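Long-range contacts in 2-aminomuconate 6-semialdehyde dehydrogenase (Burkholderia cenocepacia, PDB 4U3W), which probably catalyses the NAD-dependent oxidation of 2-aminomuconate 6-semialdehyde to 2-aminomuconate, as expected of an aldehyde dehydrogenase family member: residues Lys267-Glu272 with Ser480-Glu485; Pro171-Leu176 with Gly303-Cys308; Val158-Leu163 with Leu187-Cys192; Gly275-Val280 with Tyr434-Ser439; Thr457-Val462 with Thr472-Thr477. One frame throughout, in Å; residues are numbered along the deposited sequence. Where two conformers were deposited one is given.

Interaction 1: residues Lys267-Glu272 with Ser480-Glu485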
# COMPACT_ATOMS: atom_id res chain seq x y z
N LYS A 267 -15.09 21.11 -12.71
CA LYS A 267 -14.22 21.27 -11.56
C LYS A 267 -14.32 20.04 -10.69
O LYS A 267 -15.39 19.44 -10.57
CB LYS A 267 -14.58 22.50 -10.73
CG LYS A 267 -14.65 23.79 -11.58
CD LYS A 267 -13.35 24.03 -12.36
CE LYS A 267 -13.37 25.39 -13.09
NZ LYS A 267 -12.06 25.68 -13.78
N GLU A 268 -13.23 19.70 -10.03
CA GLU A 268 -13.33 18.69 -8.99
C GLU A 268 -14.23 19.17 -7.86
O GLU A 268 -14.36 20.38 -7.59
CB GLU A 268 -11.95 18.34 -8.44
CG GLU A 268 -11.35 17.14 -9.13
CD GLU A 268 -12.01 15.87 -8.62
OE1 GLU A 268 -13.12 15.98 -8.03
OE2 GLU A 268 -11.42 14.78 -8.77
N VAL A 269 -14.89 18.21 -7.22
CA VAL A 269 -15.76 18.48 -6.09
C VAL A 269 -15.56 17.43 -5.00
O VAL A 269 -15.41 16.24 -5.30
CB VAL A 269 -17.27 18.50 -6.50
CG1 VAL A 269 -17.66 19.82 -7.20
CG2 VAL A 269 -17.58 17.31 -7.39
N SER A 270 -15.59 17.90 -3.77
CA SER A 270 -15.64 17.02 -2.60
C SER A 270 -16.73 17.51 -1.65
O SER A 270 -16.67 18.64 -1.14
CB SER A 270 -14.26 16.96 -1.89
OG SER A 270 -14.27 16.00 -0.79
N PHE A 271 -17.72 16.66 -1.39
CA PHE A 271 -18.89 17.09 -0.60
C PHE A 271 -19.12 16.26 0.66
O PHE A 271 -19.09 15.05 0.60
CB PHE A 271 -20.19 17.00 -1.43
CG PHE A 271 -20.24 17.91 -2.59
CD1 PHE A 271 -19.56 19.12 -2.60
CD2 PHE A 271 -20.98 17.54 -3.71
CE1 PHE A 271 -19.65 19.97 -3.72
CE2 PHE A 271 -21.07 18.38 -4.83
CZ PHE A 271 -20.40 19.60 -4.83
N GLU A 272 -19.37 16.92 1.79
CA GLU A 272 -19.82 16.25 2.99
C GLU A 272 -21.17 16.89 3.35
O GLU A 272 -21.20 18.08 3.73
CB GLU A 272 -18.81 16.40 4.12
CG GLU A 272 -17.46 15.72 3.80
CD GLU A 272 -16.26 16.30 4.60
OE1 GLU A 272 -16.45 17.29 5.38
OE2 GLU A 272 -15.14 15.74 4.48
N SER A 480 -25.65 11.98 1.05
CA SER A 480 -24.82 12.52 2.13
C SER A 480 -23.40 12.94 1.71
O SER A 480 -22.60 13.40 2.54
CB SER A 480 -24.70 11.49 3.29
OG SER A 480 -25.99 11.26 3.86
N GLY A 481 -23.08 12.75 0.44
CA GLY A 481 -21.75 13.15 -0.02
C GLY A 481 -21.26 12.63 -1.36
O GLY A 481 -21.92 11.84 -2.03
N LEU A 482 -20.07 13.11 -1.71
CA LEU A 482 -19.36 12.74 -2.92
C LEU A 482 -17.90 12.70 -2.52
O LEU A 482 -17.43 13.66 -1.90
CB LEU A 482 -19.59 13.79 -4.03
CG LEU A 482 -19.95 13.41 -5.47
CD1 LEU A 482 -20.99 12.29 -5.52
CD2 LEU A 482 -20.46 14.65 -6.20
N GLY A 483 -17.21 11.59 -2.81
CA GLY A 483 -15.80 11.43 -2.46
C GLY A 483 -15.54 11.09 -1.00
O GLY A 483 -16.46 11.02 -0.17
N ARG A 484 -14.26 10.88 -0.69
CA ARG A 484 -13.79 10.64 0.65
C ARG A 484 -12.62 11.60 0.92
O ARG A 484 -11.85 11.92 0.00
CB ARG A 484 -13.33 9.16 0.83
CG ARG A 484 -14.51 8.13 0.79
CD ARG A 484 -15.46 8.28 2.01
NE ARG A 484 -16.53 7.27 2.03
CZ ARG A 484 -17.68 7.36 1.37
NH1 ARG A 484 -17.95 8.44 0.61
NH2 ARG A 484 -18.59 6.38 1.47
N GLU A 485 -12.49 12.03 2.17
CA GLU A 485 -11.30 12.75 2.61
C GLU A 485 -10.74 11.99 3.82
O GLU A 485 -11.45 11.16 4.41
CB GLU A 485 -11.62 14.21 2.94
CG GLU A 485 -12.19 14.97 1.71
CD GLU A 485 -12.06 16.49 1.80
OE1 GLU A 485 -11.18 16.98 2.54
OE2 GLU A 485 -12.86 17.20 1.13
O HOH W 1 -12.85 13.83 -2.10
O HOH W 2 -15.90 17.75 1.60
O HOH W 3 -15.57 14.08 0.18
O HOH W 4 -18.51 12.45 1.17
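Phe271 and Leu482 face each other as an antiparallel hydrogen-bonded pair, joining the short strand 481-482 to strand 268-272. Phe271 N reaches Leu482 O at 3.1 Å (N-H...O 164°), and Leu482 N answers to Phe271 O at 3.2 Å (165°). Both side chains leave the same face and lie side by side, pointing the same way: Leu482 CD2 approaches the Phe271 ring obliquely, 3.9 Å from Phe271 CD2. The same methyl, Leu482 CD2, also meets Val269 CG2 at 4.1 Å. Beside this pair Gly481 presses its CA against Phe271 O, 3.3 Å away, at backbone angles that call for glycine.

Beyond the strand pair the contact turns polar. Ser270 OG, anti to its own N (chi1 -175°), donates to Glu485 OE2 at 2.7 Å, meeting the anti lone pair of that oxygen. Water 1 links the same hydroxyl, Ser270 OG, at 2.9 Å, to the carbonyl of Arg484. Glu485 reaches Ser270 with an extended chain that crosses the Glu272 side chain at about a right angle, Glu485 CB and CG lying near Glu272 OE2.

In the next shell, Thr247 OG1 shares Glu485 OE2 and Tyr494 OH bonds to OE1, while Thr249 and Trp181 hold Glu272. Strand 245-249 pairs with the other edge of strand 268-272. Met259 of helix 252-261 packs on Phe271 and Leu482, and Lys267 of the second subunit lies against Leu482. Three hydroxyls, two on OE2 and one on OE1, fix the rotation of the Glu485 carboxylate and probably offset the cost of holding it beside that of Glu272.

Interaction 2: residues Pro171-Leu176 with Gly303-Cys308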
# COMPACT_ATOMS: atom_id res chain seq x y z
N PRO A 171 -19.06 25.32 6.89
CA PRO A 171 -20.33 25.50 7.60
C PRO A 171 -20.19 26.25 8.94
O PRO A 171 -19.08 26.49 9.43
CB PRO A 171 -20.79 24.04 7.83
CG PRO A 171 -19.48 23.29 8.03
CD PRO A 171 -18.51 23.94 7.07
N TRP A 172 -21.32 26.57 9.56
CA TRP A 172 -21.30 27.31 10.81
C TRP A 172 -21.24 26.42 12.06
O TRP A 172 -21.10 26.93 13.18
CB TRP A 172 -22.53 28.22 10.92
CG TRP A 172 -23.86 27.59 10.56
CD1 TRP A 172 -24.56 27.79 9.40
CD2 TRP A 172 -24.68 26.72 11.38
NE1 TRP A 172 -25.74 27.07 9.42
CE2 TRP A 172 -25.84 26.41 10.62
CE3 TRP A 172 -24.54 26.17 12.67
CZ2 TRP A 172 -26.86 25.58 11.12
CZ3 TRP A 172 -25.57 25.35 13.17
CH2 TRP A 172 -26.70 25.04 12.39
N ASN A 173 -21.40 25.12 11.91
CA ASN A 173 -21.59 24.31 13.14
C ASN A 173 -20.28 24.01 13.88
O ASN A 173 -20.21 24.09 15.13
CB ASN A 173 -22.35 23.00 12.87
CG ASN A 173 -21.60 22.04 11.95
OD1 ASN A 173 -21.14 22.43 10.89
ND2 ASN A 173 -21.47 20.79 12.36
N LEU A 174 -19.22 23.70 13.19
CA LEU A 174 -18.00 23.51 13.98
C LEU A 174 -16.97 24.33 13.26
O LEU A 174 -16.18 23.78 12.51
CB LEU A 174 -17.58 22.05 14.05
CG LEU A 174 -18.47 21.04 14.77
CD1 LEU A 174 -18.01 19.63 14.45
CD2 LEU A 174 -18.49 21.27 16.29
N PRO A 175 -17.04 25.66 13.42
CA PRO A 175 -16.42 26.55 12.41
C PRO A 175 -14.92 26.35 12.23
O PRO A 175 -14.48 26.11 11.10
CB PRO A 175 -16.69 27.96 12.97
CG PRO A 175 -17.89 27.81 13.86
CD PRO A 175 -17.77 26.41 14.45
N LEU A 176 -14.13 26.45 13.29
CA LEU A 176 -12.71 26.36 13.07
C LEU A 176 -12.36 24.92 12.66
O LEU A 176 -11.55 24.73 11.75
CB LEU A 176 -11.91 26.81 14.30
CG LEU A 176 -10.41 26.80 13.99
CD1 LEU A 176 -10.02 27.95 13.00
CD2 LEU A 176 -9.57 26.84 15.20
N GLY A 303 -27.12 19.37 19.22
CA GLY A 303 -27.61 18.56 18.11
C GLY A 303 -27.21 19.10 16.71
O GLY A 303 -27.69 18.62 15.69
N GLN A 304 -26.30 20.06 16.68
CA GLN A 304 -25.90 20.70 15.40
C GLN A 304 -24.58 20.10 14.85
O GLN A 304 -23.58 20.80 14.64
CB GLN A 304 -25.77 22.21 15.61
CG GLN A 304 -27.06 22.91 16.07
CD GLN A 304 -26.80 24.39 16.45
OE1 GLN A 304 -27.41 25.31 15.87
NE2 GLN A 304 -25.95 24.63 17.47
N VAL A 305 -24.55 18.78 14.67
CA VAL A 305 -23.41 18.12 14.01
C VAL A 305 -24.02 17.28 12.94
O VAL A 305 -25.08 16.70 13.18
CB VAL A 305 -22.60 17.29 14.97
CG1 VAL A 305 -21.31 16.83 14.28
CG2 VAL A 305 -22.25 18.11 16.19
N CYS A 306 -23.40 17.19 11.77
CA CYS A 306 -24.00 16.40 10.69
C CYS A 306 -24.13 14.94 11.10
O CYS A 306 -24.97 14.19 10.57
CB CYS A 306 -23.16 16.52 9.40
SG CYS A 306 -21.46 15.89 9.49
N LEU A 307 -23.28 14.55 12.04
CA LEU A 307 -23.17 13.17 12.52
C LEU A 307 -24.14 12.79 13.65
O LEU A 307 -24.16 11.61 14.11
CB LEU A 307 -21.76 12.94 12.99
CG LEU A 307 -20.64 13.17 11.95
CD1 LEU A 307 -19.29 13.23 12.65
CD2 LEU A 307 -20.68 12.06 10.86
N CYS A 308 -24.92 13.76 14.12
CA CYS A 308 -25.82 13.47 15.27
C CYS A 308 -26.87 12.44 14.95
O CYS A 308 -27.26 12.27 13.80
CB CYS A 308 -26.51 14.75 15.80
SG CYS A 308 -25.37 15.71 16.81
O HOH W 5 -21.25 18.67 10.73
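Segment 171-176, a loop running into helix 175-188 at Pro175, comes closest to the irregular segment 303-308 where Asn173 CA stands 6.1 Å from Gln304 CA, just before a type I turn from Val305 to Cys308. Asn173 carries the polar part. Its ND2 donates to Gln304 O at 3.1 Å (N-H...O 145°); the acceptor lies near the amide plane, whereas the donor is tilted from the carbonyl plane. Asn173 ND2 also gives a bond to water 5 at 2.7 Å, and the Cys306 N-H donates to that water at 2.8 Å. With CG between N and the carbonyl carbon (chi1 64°), the amide is swung across to both, while Asn173 CB sits 3.1 Å from Gln304 O.

Trp172 brings the CZ3-CH2 side of its indole to Gln304. Trp172 CZ3 lies 3.3 Å from Gln304 OE1, ring and amide planes 56° apart, and the approach is oblique. That amide oxygen is bonded by Ile349 N, which fixes it beside the ring. Leu174 CD1 touches Val305 CG1 loosely at 4.3 Å.

The Gly-Gln-x-Cys run here matches the segment that bears the nucleophilic cysteine in aldehyde dehydrogenases, and Asn173 sits where relatives have their oxyanion-hole asparagine, so the site is probably the active centre. Asn301 ND2 ties Gln304 O to Asn173 O. Helix 175-188 starts against helices 99-110 and 203-214, whereas segment 303-308 runs from helix 287-299 into strand 309-315.

Interaction 3: residues Val158-Leu163 with Leu187-Cys192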
# COMPACT_ATOMS: atom_id res chain seq x y z
N VAL A 158 3.80 7.17 -10.56
CA VAL A 158 2.69 8.09 -10.38
C VAL A 158 3.08 9.29 -9.54
O VAL A 158 3.47 9.13 -8.40
CB VAL A 158 1.49 7.39 -9.73
CG1 VAL A 158 0.34 8.42 -9.58
CG2 VAL A 158 1.07 6.23 -10.62
N THR A 159 3.05 10.49 -10.15
CA THR A 159 3.40 11.73 -9.46
C THR A 159 2.13 12.48 -9.05
O THR A 159 1.05 12.22 -9.58
CB THR A 159 4.26 12.66 -10.33
OG1 THR A 159 3.46 13.19 -11.41
CG2 THR A 159 5.48 11.92 -10.89
N ARG A 160 2.25 13.39 -8.09
CA ARG A 160 1.11 14.22 -7.64
C ARG A 160 1.61 15.64 -7.72
O ARG A 160 2.78 15.92 -7.40
CB ARG A 160 0.70 13.88 -6.21
CG ARG A 160 0.06 12.49 -6.01
CD ARG A 160 -0.62 12.49 -4.63
NE ARG A 160 -1.16 11.21 -4.18
CZ ARG A 160 -0.68 10.51 -3.14
NH1 ARG A 160 0.35 10.97 -2.45
NH2 ARG A 160 -1.23 9.34 -2.78
N LYS A 161 0.78 16.54 -8.25
CA LYS A 161 1.10 17.94 -8.19
C LYS A 161 -0.21 18.60 -7.67
O LYS A 161 -1.27 17.98 -7.68
CB LYS A 161 1.57 18.49 -9.59
CG LYS A 161 0.58 18.33 -10.75
CD LYS A 161 1.01 19.07 -12.12
CE LYS A 161 2.18 18.36 -12.79
NZ LYS A 161 1.86 16.94 -13.12
N PRO A 162 -0.13 19.85 -7.21
CA PRO A 162 -1.38 20.47 -6.74
C PRO A 162 -2.46 20.53 -7.85
O PRO A 162 -2.05 20.70 -9.02
CB PRO A 162 -0.94 21.90 -6.39
CG PRO A 162 0.56 21.92 -6.38
CD PRO A 162 1.02 20.79 -7.22
N LEU A 163 -3.76 20.42 -7.51
CA LEU A 163 -4.85 20.85 -8.44
C LEU A 163 -4.68 22.30 -8.89
O LEU A 163 -4.88 22.64 -10.07
CB LEU A 163 -6.22 20.71 -7.79
CG LEU A 163 -6.83 19.34 -7.51
CD1 LEU A 163 -8.21 19.46 -6.84
CD2 LEU A 163 -6.99 18.64 -8.84
N LEU A 187 -3.42 22.99 1.66
CA LEU A 187 -2.10 23.64 1.67
C LEU A 187 -1.00 22.56 1.67
O LEU A 187 0.07 22.76 1.09
CB LEU A 187 -1.94 24.55 2.88
CG LEU A 187 -2.83 25.80 2.92
CD1 LEU A 187 -2.61 26.56 4.23
CD2 LEU A 187 -2.57 26.76 1.71
N ALA A 188 -1.28 21.44 2.34
CA ALA A 188 -0.28 20.35 2.42
C ALA A 188 0.11 19.83 1.03
O ALA A 188 1.27 19.44 0.78
CB ALA A 188 -0.86 19.18 3.30
N MET A 189 -0.87 19.77 0.13
CA MET A 189 -0.62 19.29 -1.22
C MET A 189 -0.17 20.41 -2.20
O MET A 189 -0.06 20.16 -3.39
CB MET A 189 -1.86 18.61 -1.82
CG MET A 189 -2.39 17.47 -1.08
SD MET A 189 -1.11 16.36 -0.34
CE MET A 189 -0.40 15.60 -1.77
N GLY A 190 0.15 21.58 -1.68
CA GLY A 190 0.80 22.60 -2.47
C GLY A 190 -0.18 23.44 -3.25
O GLY A 190 0.23 24.15 -4.18
N ASN A 191 -1.48 23.35 -2.90
CA ASN A 191 -2.47 24.27 -3.52
C ASN A 191 -2.49 25.64 -2.89
O ASN A 191 -2.11 25.79 -1.72
CB ASN A 191 -3.90 23.72 -3.41
CG ASN A 191 -4.04 22.35 -3.98
OD1 ASN A 191 -4.13 22.18 -5.21
ND2 ASN A 191 -4.06 21.32 -3.10
N CYS A 192 -3.01 26.63 -3.62
CA CYS A 192 -3.46 27.84 -2.97
C CYS A 192 -4.96 27.72 -2.65
O CYS A 192 -5.68 26.89 -3.21
CB CYS A 192 -3.21 29.09 -3.87
SG CYS A 192 -1.36 29.23 -4.15
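In the beta-alpha-beta unit of strand 153-169, helix 175-188 and strand 192-196, Pro162 rests on the turn, Met189 to Asn191, by which the chain leaves the helix and enters the next strand. A Schellman motif ends the helix: Gly190, with positive phi, is its C-prime residue, and Gly190 N bonds to Leu187 O at 3.0 Å. The proline ring bears on this turn, with Pro162 CG 3.1 Å from Gly190 O and 3.5 Å from Met189 O. Pro162 CB meets Asn191 OD1 at 3.4 Å.

The Asn191 side chain bends back beside its own N (chi1 -55°), which brings the amide to the strand. Asn191 OD1 accepts from Gly164 N, just past the segment; Leu163 N is 2.9 Å from Asn191 OD1 but at too poor an angle to bond. ND2 serves Tyr494 O and Ala186 O. Farther out, Met189 CE brushes Arg160 CD at 4.2 Å, and Arg160 NE forms a salt bridge with Asp492, a ligand of a bound magnesium ion.

Asn191 thus ties strand, helix end and the Tyr494 loop together through both ends of its amide, whereas Pro162, lacking an N-H, adds only van der Waals contact with the turn carbonyls.

Interaction 4: residues Gly275-Val280 with Tyr434-Ser439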
# COMPACT_ATOMS: atom_id res chain seq x y z
N GLY A 275 -27.39 14.38 6.79
CA GLY A 275 -27.62 13.02 7.21
C GLY A 275 -28.91 12.94 8.06
O GLY A 275 -29.40 13.96 8.57
N LYS A 276 -29.46 11.74 8.18
CA LYS A 276 -30.52 11.47 9.18
C LYS A 276 -30.12 10.20 9.89
O LYS A 276 -30.66 9.11 9.65
CB LYS A 276 -31.89 11.33 8.54
CG LYS A 276 -33.06 11.28 9.59
CD LYS A 276 -33.28 12.65 10.28
CE LYS A 276 -34.48 12.58 11.28
NZ LYS A 276 -34.78 13.93 11.83
N ASN A 277 -29.09 10.34 10.71
CA ASN A 277 -28.36 9.22 11.25
C ASN A 277 -29.08 8.48 12.37
O ASN A 277 -29.77 9.08 13.17
CB ASN A 277 -27.00 9.69 11.75
CG ASN A 277 -26.29 10.54 10.71
OD1 ASN A 277 -26.02 10.09 9.59
ND2 ASN A 277 -25.98 11.76 11.08
N ALA A 278 -28.90 7.17 12.40
CA ALA A 278 -29.45 6.30 13.45
C ALA A 278 -28.40 5.84 14.47
O ALA A 278 -27.19 5.66 14.14
CB ALA A 278 -30.11 5.07 12.82
N ALA A 279 -28.88 5.65 15.70
CA ALA A 279 -28.17 4.88 16.73
C ALA A 279 -29.02 3.64 17.03
O ALA A 279 -30.25 3.74 17.15
CB ALA A 279 -27.95 5.73 17.99
N VAL A 280 -28.37 2.47 17.09
CA VAL A 280 -29.07 1.19 17.33
C VAL A 280 -28.57 0.63 18.64
O VAL A 280 -27.37 0.56 18.84
CB VAL A 280 -28.84 0.16 16.17
CG1 VAL A 280 -29.60 -1.15 16.42
CG2 VAL A 280 -29.29 0.76 14.83
N TYR A 434 -30.48 9.44 2.78
CA TYR A 434 -29.17 9.84 3.32
C TYR A 434 -28.36 8.58 3.65
O TYR A 434 -28.91 7.48 3.65
CB TYR A 434 -29.31 10.70 4.58
CG TYR A 434 -29.83 12.10 4.35
CD1 TYR A 434 -29.09 13.02 3.59
CD2 TYR A 434 -31.04 12.53 4.92
CE1 TYR A 434 -29.56 14.35 3.39
CE2 TYR A 434 -31.50 13.83 4.74
CZ TYR A 434 -30.77 14.73 3.97
OH TYR A 434 -31.25 16.02 3.79
N GLY A 435 -27.06 8.73 3.93
CA GLY A 435 -26.24 7.60 4.33
C GLY A 435 -24.91 8.12 4.82
O GLY A 435 -23.83 7.77 4.25
N LEU A 436 -24.96 8.98 5.85
CA LEU A 436 -23.75 9.58 6.40
C LEU A 436 -23.11 8.67 7.44
O LEU A 436 -22.01 8.14 7.20
CB LEU A 436 -24.01 10.92 7.04
CG LEU A 436 -22.80 11.71 7.56
CD1 LEU A 436 -21.60 11.80 6.52
CD2 LEU A 436 -23.27 13.14 7.90
N ALA A 437 -23.76 8.50 8.59
CA ALA A 437 -23.12 7.70 9.66
C ALA A 437 -24.14 6.89 10.49
O ALA A 437 -25.33 7.13 10.41
CB ALA A 437 -22.30 8.60 10.58
N ALA A 438 -23.64 5.93 11.30
CA ALA A 438 -24.52 5.21 12.20
C ALA A 438 -23.71 4.74 13.43
O ALA A 438 -22.48 4.60 13.35
CB ALA A 438 -25.13 4.03 11.50
N SER A 439 -24.37 4.52 14.55
CA SER A 439 -23.67 3.86 15.67
C SER A 439 -24.53 2.72 16.21
O SER A 439 -25.74 2.81 16.23
CB SER A 439 -23.31 4.87 16.78
OG SER A 439 -24.51 5.40 17.28
O HOH W 6 -27.32 9.53 7.15
O HOH W 7 -27.74 6.05 9.96
O HOH W 8 -25.50 7.51 15.54
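Ser439 meets Ala279 and Val280 where the two strands run parallel. Ser439 N donates to Ala278 O at 3.1 Å and Ser439 O receives Val280 N at 2.8 Å, so it straddles Ala279 in the usual parallel pattern. Ser439 O also takes a CA-H...O contact from Ala279 CA, at 3.2 Å. The hydroxyl, held between N and the carbonyl carbon, lies over Ala279 CB and is joined by water 8 to Ala278 O.

Asn277 stands nearer the strand starts. Asn277 OD1 accepts from Ala437 N at 2.9 Å, with the donor 47° out of the carbonyl plane, and takes a second proton from water 6, which in turn accepts from Lys276 N and Leu436 N. The amide oxygen thus supplies the acceptor for Ala437 N; water 7 bridges Ala278 N and Ala437 O, which are too far apart to bond directly. ND2 faces the other way, to the carbonyls of Cys306 and Cys308. Residues 277-280 and 437-439 run at 14° to each other; their strands, 277-281 and 437-441, belong to the largely parallel sheet of the domain that holds the family's Gly-Gln-x-Cys loop, flanked by strands 309-315 and 459-462.

Gly275 is packed under the Tyr434 ring. Gly275 CA sits 4.1 Å from the ring centroid, 25° off the normal, a CH-pi contact over the face, and Lys276 CB touches Tyr434 CD2 at 3.9 Å. Glu408 receives the Gly275 N-H, while Lys276 NZ leads off to Glu407 O and a salt bridge with Glu310.

Interaction 5: residues Thr457-Val462 with Thr472-Thr477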
# COMPACT_ATOMS: atom_id res chain seq x y z
N THR A 457 -23.77 3.44 5.08
CA THR A 457 -23.30 4.77 5.49
C THR A 457 -21.79 4.87 5.22
O THR A 457 -21.14 3.85 4.92
CB THR A 457 -23.52 5.06 6.97
OG1 THR A 457 -22.90 3.99 7.72
CG2 THR A 457 -25.00 5.12 7.32
N GLY A 458 -21.24 6.05 5.39
CA GLY A 458 -19.81 6.26 5.14
C GLY A 458 -19.01 5.81 6.35
O GLY A 458 -17.84 5.41 6.20
N ILE A 459 -19.65 5.86 7.53
CA ILE A 459 -18.99 5.51 8.78
C ILE A 459 -19.93 4.69 9.66
O ILE A 459 -21.11 5.02 9.73
CB ILE A 459 -18.57 6.75 9.59
CG1 ILE A 459 -17.64 7.64 8.75
CG2 ILE A 459 -17.74 6.30 10.83
CD1 ILE A 459 -18.37 8.91 8.24
N VAL A 460 -19.42 3.66 10.34
CA VAL A 460 -20.26 2.97 11.36
C VAL A 460 -19.42 2.84 12.63
O VAL A 460 -18.31 2.27 12.54
CB VAL A 460 -20.71 1.54 10.94
CG1 VAL A 460 -21.53 0.85 12.11
CG2 VAL A 460 -21.52 1.54 9.58
N TRP A 461 -19.89 3.41 13.76
CA TRP A 461 -19.24 3.22 15.06
C TRP A 461 -19.91 2.07 15.87
O TRP A 461 -21.11 1.93 15.82
CB TRP A 461 -19.27 4.50 15.91
CG TRP A 461 -18.35 5.56 15.42
CD1 TRP A 461 -16.96 5.60 15.52
CD2 TRP A 461 -18.74 6.76 14.74
NE1 TRP A 461 -16.48 6.75 14.94
CE2 TRP A 461 -17.54 7.47 14.44
CE3 TRP A 461 -19.96 7.27 14.34
CZ2 TRP A 461 -17.55 8.69 13.75
CZ3 TRP A 461 -19.98 8.53 13.66
CH2 TRP A 461 -18.78 9.20 13.38
N VAL A 462 -19.09 1.25 16.57
CA VAL A 462 -19.61 0.20 17.42
C VAL A 462 -19.18 0.52 18.86
O VAL A 462 -17.94 0.57 19.15
CB VAL A 462 -19.10 -1.23 16.98
CG1 VAL A 462 -19.79 -2.33 17.83
CG2 VAL A 462 -19.45 -1.44 15.50
N THR A 472 -8.34 7.71 8.26
CA THR A 472 -9.38 6.85 7.70
C THR A 472 -10.26 7.61 6.65
O THR A 472 -10.34 8.83 6.70
CB THR A 472 -10.29 6.28 8.84
OG1 THR A 472 -10.96 7.35 9.52
CG2 THR A 472 -9.45 5.41 9.85
N PRO A 473 -10.89 6.87 5.70
CA PRO A 473 -11.78 7.56 4.75
C PRO A 473 -13.07 8.04 5.43
O PRO A 473 -13.82 7.27 6.06
CB PRO A 473 -12.07 6.50 3.69
CG PRO A 473 -11.87 5.15 4.44
CD PRO A 473 -10.72 5.44 5.39
N PHE A 474 -13.31 9.34 5.29
CA PHE A 474 -14.47 9.97 5.90
C PHE A 474 -15.35 10.60 4.79
O PHE A 474 -14.86 11.37 3.97
CB PHE A 474 -14.02 11.03 6.92
CG PHE A 474 -15.16 11.82 7.50
CD1 PHE A 474 -15.82 11.37 8.66
CD2 PHE A 474 -15.59 13.00 6.89
CE1 PHE A 474 -16.87 12.08 9.21
CE2 PHE A 474 -16.65 13.74 7.42
CZ PHE A 474 -17.31 13.28 8.59
N GLY A 475 -16.63 10.26 4.78
CA GLY A 475 -17.54 10.86 3.82
C GLY A 475 -18.89 10.15 3.90
O GLY A 475 -19.07 9.29 4.77
N GLY A 476 -19.81 10.49 3.00
CA GLY A 476 -21.12 9.86 2.99
C GLY A 476 -21.48 9.18 1.67
O GLY A 476 -20.83 9.39 0.62
N THR A 477 -22.54 8.37 1.74
CA THR A 477 -23.13 7.67 0.60
C THR A 477 -24.46 8.35 0.20
O THR A 477 -24.97 9.18 0.95
CB THR A 477 -23.40 6.18 0.93
OG1 THR A 477 -24.57 6.05 1.77
CG2 THR A 477 -22.17 5.55 1.64
O HOH W 9 -15.68 5.92 4.34
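Apolar contact joins Ile459 and Phe474, whose side chains cross obliquely: Ile459 CD1 reaches Phe474 CD1 at 3.6 Å. Ile459 chi2, 105°, lies off the usual staggered values and places CD1 between the ring and Gly475 O, also 3.6 Å from it. At the other end, Thr477 CG2 rests 3.7 Å from Thr457 C, while the Thr477 hydroxyl is turned to Gly435 O and Glu456 O.

Between these lies a CA-H...O contact, Gly458 CA to Gly475 O at 3.1 Å, nearly straight at 172°. It gives at best weak compensation to this buried carbonyl, which has no polar partner in the model. Gly458, having no CB, lets the carbonyl come in where a side chain would collide.

Water 9 stands within 2.9 Å of both Gly458 O and Pro473 O. Within segment 457-462, Thr457 OG1 donates to Ile459 O.

Strand 459-462 closes its sheet within the chain by pairing with strand 437-441, and on its other side pairs in parallel with a strand of the second subunit. The loop 472-477 carries the Pro-Phe-Gly-Gly run found in many aldehyde dehydrogenases and backs an edge where, as in relatives, a partner's strand extends the sheet.

All five contacts are largely buried, but interaction 3 lies farthest out, its centre about 22 Å from the chain centre, and interaction 2 is the most central at 6 Å. Interactions 1 and 3 hold parts of one mixed sheet; interactions 4 and 5 share the other through neighbouring strands 437-441 and 459-462. Interactions 1 and 4 alone include backbone strand pairing, supplemented by side chains and waters; 2 is a contact between loops, and 3 and 5 set a strand against a turn or loop. Asn277 of interaction 4 anchors the 303-308 loop of interaction 2, and Ser480 and Arg484 link interaction 1 to 4 and 5. Interactions 1, 3 and 5 also touch the second subunit.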